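Local atomic coordinates of uncharacterized protein (Bacteroides caccae, PDB entry 3NO2), a protein that is of unknown function but folds as a six-bladed beta-propeller related in sequence to Mal s 1 allergenic proteins. Residues Ala93-Ser99 and Glu121-Phe127. Residues are numbered along the deposited sequence; the frame is centred on the assembly and turned at random.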
loop_
_atom_site.group_PDB
_atom_site.type_symbol
_atom_site.label_atom_id
_atom_site.label_comp_id
_atom_site.label_asym_id
_atom_site.label_seq_id
_atom_site.Cartn_x
_atom_site.Cartn_y
_atom_site.Cartn_z
ATOM N N ALA A 93 -9.587 -3.548 5.076
ATOM C CA ALA A 93 -9.488 -4.956 5.430
ATOM C C ALA A 93 -8.617 -5.159 6.660
ATOM O O ALA A 93 -7.617 -4.459 6.822
ATOM C CB ALA A 93 -8.946 -5.830 4.254
ATOM N N TRP A 94 -8.979 -6.167 7.461
ATOM C CA TRP A 94 -8.198 -6.556 8.608
ATOM C C TRP A 94 -7.737 -7.997 8.541
ATOM O O TRP A 94 -8.455 -8.924 8.155
ATOM C CB TRP A 94 -8.898 -6.243 9.939
ATOM C CG TRP A 94 -10.096 -7.039 10.333
ATOM C CD1 TRP A 94 -10.159 -8.337 10.747
ATOM C CD2 TRP A 94 -11.441 -6.535 10.422
ATOM N NE1 TRP A 94 -11.446 -8.674 11.074
ATOM C CE2 TRP A 94 -12.245 -7.578 10.900
ATOM C CE3 TRP A 94 -12.018 -5.297 10.164
ATOM C CZ2 TRP A 94 -13.621 -7.415 11.111
ATOM C CZ3 TRP A 94 -13.402 -5.130 10.406
ATOM C CH2 TRP A 94 -14.160 -6.196 10.849
ATOM N N CYS A 95 -6.485 -8.179 8.962
ATOM C CA CYS A 95 -5.911 -9.471 9.256
ATOM C C CYS A 95 -6.535 -10.023 10.507
ATOM O O CYS A 95 -6.794 -9.268 11.459
ATOM C CB CYS A 95 -4.406 -9.330 9.474
ATOM S SG CYS A 95 -3.577 -8.495 8.054
ATOM N N GLY A 96 -6.788 -11.316 10.530
ATOM C CA GLY A 96 -7.388 -11.946 11.713
ATOM C C GLY A 96 -7.900 -13.324 11.385
ATOM O O GLY A 96 -7.388 -14.024 10.488
ATOM N N HIS A 97 -8.936 -13.727 12.133
ATOM C CA HIS A 97 -9.535 -15.085 12.055
ATOM C C HIS A 97 -11.047 -14.962 12.248
ATOM O O HIS A 97 -11.530 -15.078 13.395
ATOM C CB HIS A 97 -8.906 -15.997 13.104
ATOM C CG HIS A 97 -7.449 -16.200 12.859
ATOM N ND1 HIS A 97 -6.998 -16.892 11.762
ATOM C CD2 HIS A 97 -6.349 -15.768 13.518
ATOM C CE1 HIS A 97 -5.683 -16.867 11.738
ATOM N NE2 HIS A 97 -5.258 -16.196 12.787
ATOM N N PRO A 98 -11.787 -14.643 11.192
ATOM C CA PRO A 98 -11.360 -14.569 9.802
ATOM C C PRO A 98 -10.773 -13.221 9.406
ATOM O O PRO A 98 -11.105 -12.170 9.971
ATOM C CB PRO A 98 -12.658 -14.789 9.031
ATOM C CG PRO A 98 -13.702 -14.194 9.905
ATOM C CD PRO A 98 -13.264 -14.557 11.326
ATOM N N SER A 99 -9.944 -13.253 8.391
ATOM C CA SER A 99 -9.597 -12.040 7.664
ATOM C C SER A 99 -10.863 -11.443 7.100
ATOM O O SER A 99 -11.735 -12.195 6.628
ATOM C CB SER A 99 -8.639 -12.323 6.532
ATOM O OG SER A 99 -7.427 -12.987 6.955
ATOM N N GLU A 121 -1.412 -18.091 11.376
ATOM C CA GLU A 121 -1.820 -17.850 12.754
ATOM C C GLU A 121 -1.704 -16.380 13.198
ATOM O O GLU A 121 -2.680 -15.802 13.701
ATOM C CB GLU A 121 -1.066 -18.804 13.692
ATOM C CG GLU A 121 -1.354 -18.546 15.178
ATOM C CD GLU A 121 -1.060 -19.747 16.107
ATOM O OE1 GLU A 121 -0.652 -20.812 15.640
ATOM O OE2 GLU A 121 -1.304 -19.589 17.295
ATOM N N ARG A 122 -0.558 -15.745 13.007
ATOM C CA ARG A 122 -0.392 -14.358 13.436
ATOM C C ARG A 122 -1.003 -13.396 12.444
ATOM O O ARG A 122 -0.615 -13.377 11.280
ATOM C CB ARG A 122 1.064 -14.009 13.644
ATOM C CG ARG A 122 1.204 -12.720 14.477
ATOM C CD ARG A 122 2.568 -12.303 14.875
ATOM N NE ARG A 122 2.453 -11.032 15.600
ATOM C CZ ARG A 122 3.268 -10.019 15.471
ATOM N NH1 ARG A 122 4.362 -10.080 14.760
ATOM N NH2 ARG A 122 2.949 -8.865 16.078
ATOM N N PRO A 123 -1.959 -12.564 12.879
ATOM C CA PRO A 123 -2.552 -11.610 11.917
ATOM C C PRO A 123 -1.500 -10.747 11.234
ATOM O O PRO A 123 -1.567 -10.470 10.032
ATOM C CB PRO A 123 -3.518 -10.801 12.797
ATOM C CG PRO A 123 -3.979 -11.796 13.815
ATOM C CD PRO A 123 -2.712 -12.563 14.159
ATOM N N HIS A 124 -0.452 -10.351 11.953
ATOM C CA HIS A 124 0.559 -9.513 11.385
ATOM C C HIS A 124 1.288 -10.191 10.194
ATOM O O HIS A 124 1.872 -9.492 9.387
ATOM C CB HIS A 124 1.621 -9.142 12.456
ATOM C CG HIS A 124 2.410 -7.935 12.160
ATOM N ND1 HIS A 124 1.836 -6.691 12.030
ATOM C CD2 HIS A 124 3.746 -7.740 12.052
ATOM C CE1 HIS A 124 2.785 -5.791 11.835
ATOM N NE2 HIS A 124 3.965 -6.397 11.866
ATOM N N ALA A 125 1.307 -11.519 10.153
ATOM C CA ALA A 125 1.963 -12.276 9.106
ATOM C C ALA A 125 1.078 -12.554 7.916
ATOM O O ALA A 125 1.465 -13.328 7.031
ATOM C CB ALA A 125 2.527 -13.609 9.697
ATOM N N GLN A 126 -0.116 -11.973 7.882
ATOM C CA GLN A 126 -1.060 -12.123 6.773
ATOM C C GLN A 126 -0.773 -11.083 5.692
ATOM O O GLN A 126 0.218 -11.194 4.969
ATOM C CB GLN A 126 -2.510 -12.120 7.260
ATOM C CG GLN A 126 -2.804 -13.326 8.177
ATOM C CD GLN A 126 -4.188 -13.299 8.788
ATOM O OE1 GLN A 126 -5.028 -12.469 8.436
ATOM N NE2 GLN A 126 -4.439 -14.206 9.745
ATOM N N PHE A 127 -1.596 -10.042 5.567
ATOM C CA PHE A 127 -1.482 -9.114 4.453
ATOM C C PHE A 127 -1.293 -7.688 4.917
ATOM O O PHE A 127 -1.464 -7.318 6.095
ATOM C CB PHE A 127 -2.700 -9.205 3.542
ATOM C CG PHE A 127 -4.015 -9.003 4.246
ATOM C CD1 PHE A 127 -4.504 -7.733 4.534
ATOM C CD2 PHE A 127 -4.749 -10.109 4.675
ATOM C CE1 PHE A 127 -5.757 -7.590 5.172
ATOM C CE2 PHE A 127 -5.974 -9.942 5.287
ATOM C CZ PHE A 127 -6.441 -8.697 5.519
#
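Q126 CG and C95 SG are each anti to the carbonyl carbon of their own residue, with chi1 -64° and -54°, and each side chain reaches across to the other segment. Beyond CG the Q126 chain is extended, which carries its amide to the turn G96-S99. There the amide meets the backbone of G96 through both of its ends. Q126 OE1 accepts from G96 N at 3.0 Å, and Q126 NE2 donates to G96 O at 3.0 Å, with the acceptor in the amide plane. S99 OG donates to Q126 OE1 at 2.9 Å, from the opposite face of the amide to G96 N. Q126 NE2 also donates to I120 O. These bonds fix the rotation of the amide and satisfy its polar atoms in a buried place.

C95 SG sits over one face of the F127 ring, 3.6 Å from its centroid and almost on the ring normal. C95 SG also accepts a hydrogen bond from F127 N at 3.5 Å. S99 CB and OG lie at the edge of the F127 ring, and A93 CB touches F127 CE1 at 3.8 Å. C95 CB packs on P123 CB at 3.7 Å.

Nearer the surface, H97 NE2 donates to E121 O at 2.8 Å, nearly straight and in the ring plane. H97 ND1 is hydrogen-bonded to E117 OE1, so both ring nitrogens are held.

The contact ties the hairpin turn between strands 90-95 and 99-104, which has a cis peptide before P98, to the loop leading from strand 110-116 to strand 131-132. It is a Cys sulfur-aromatic contact beside the beta-hairpin turn of a four-stranded propeller blade, where that blade meets the connection to the next.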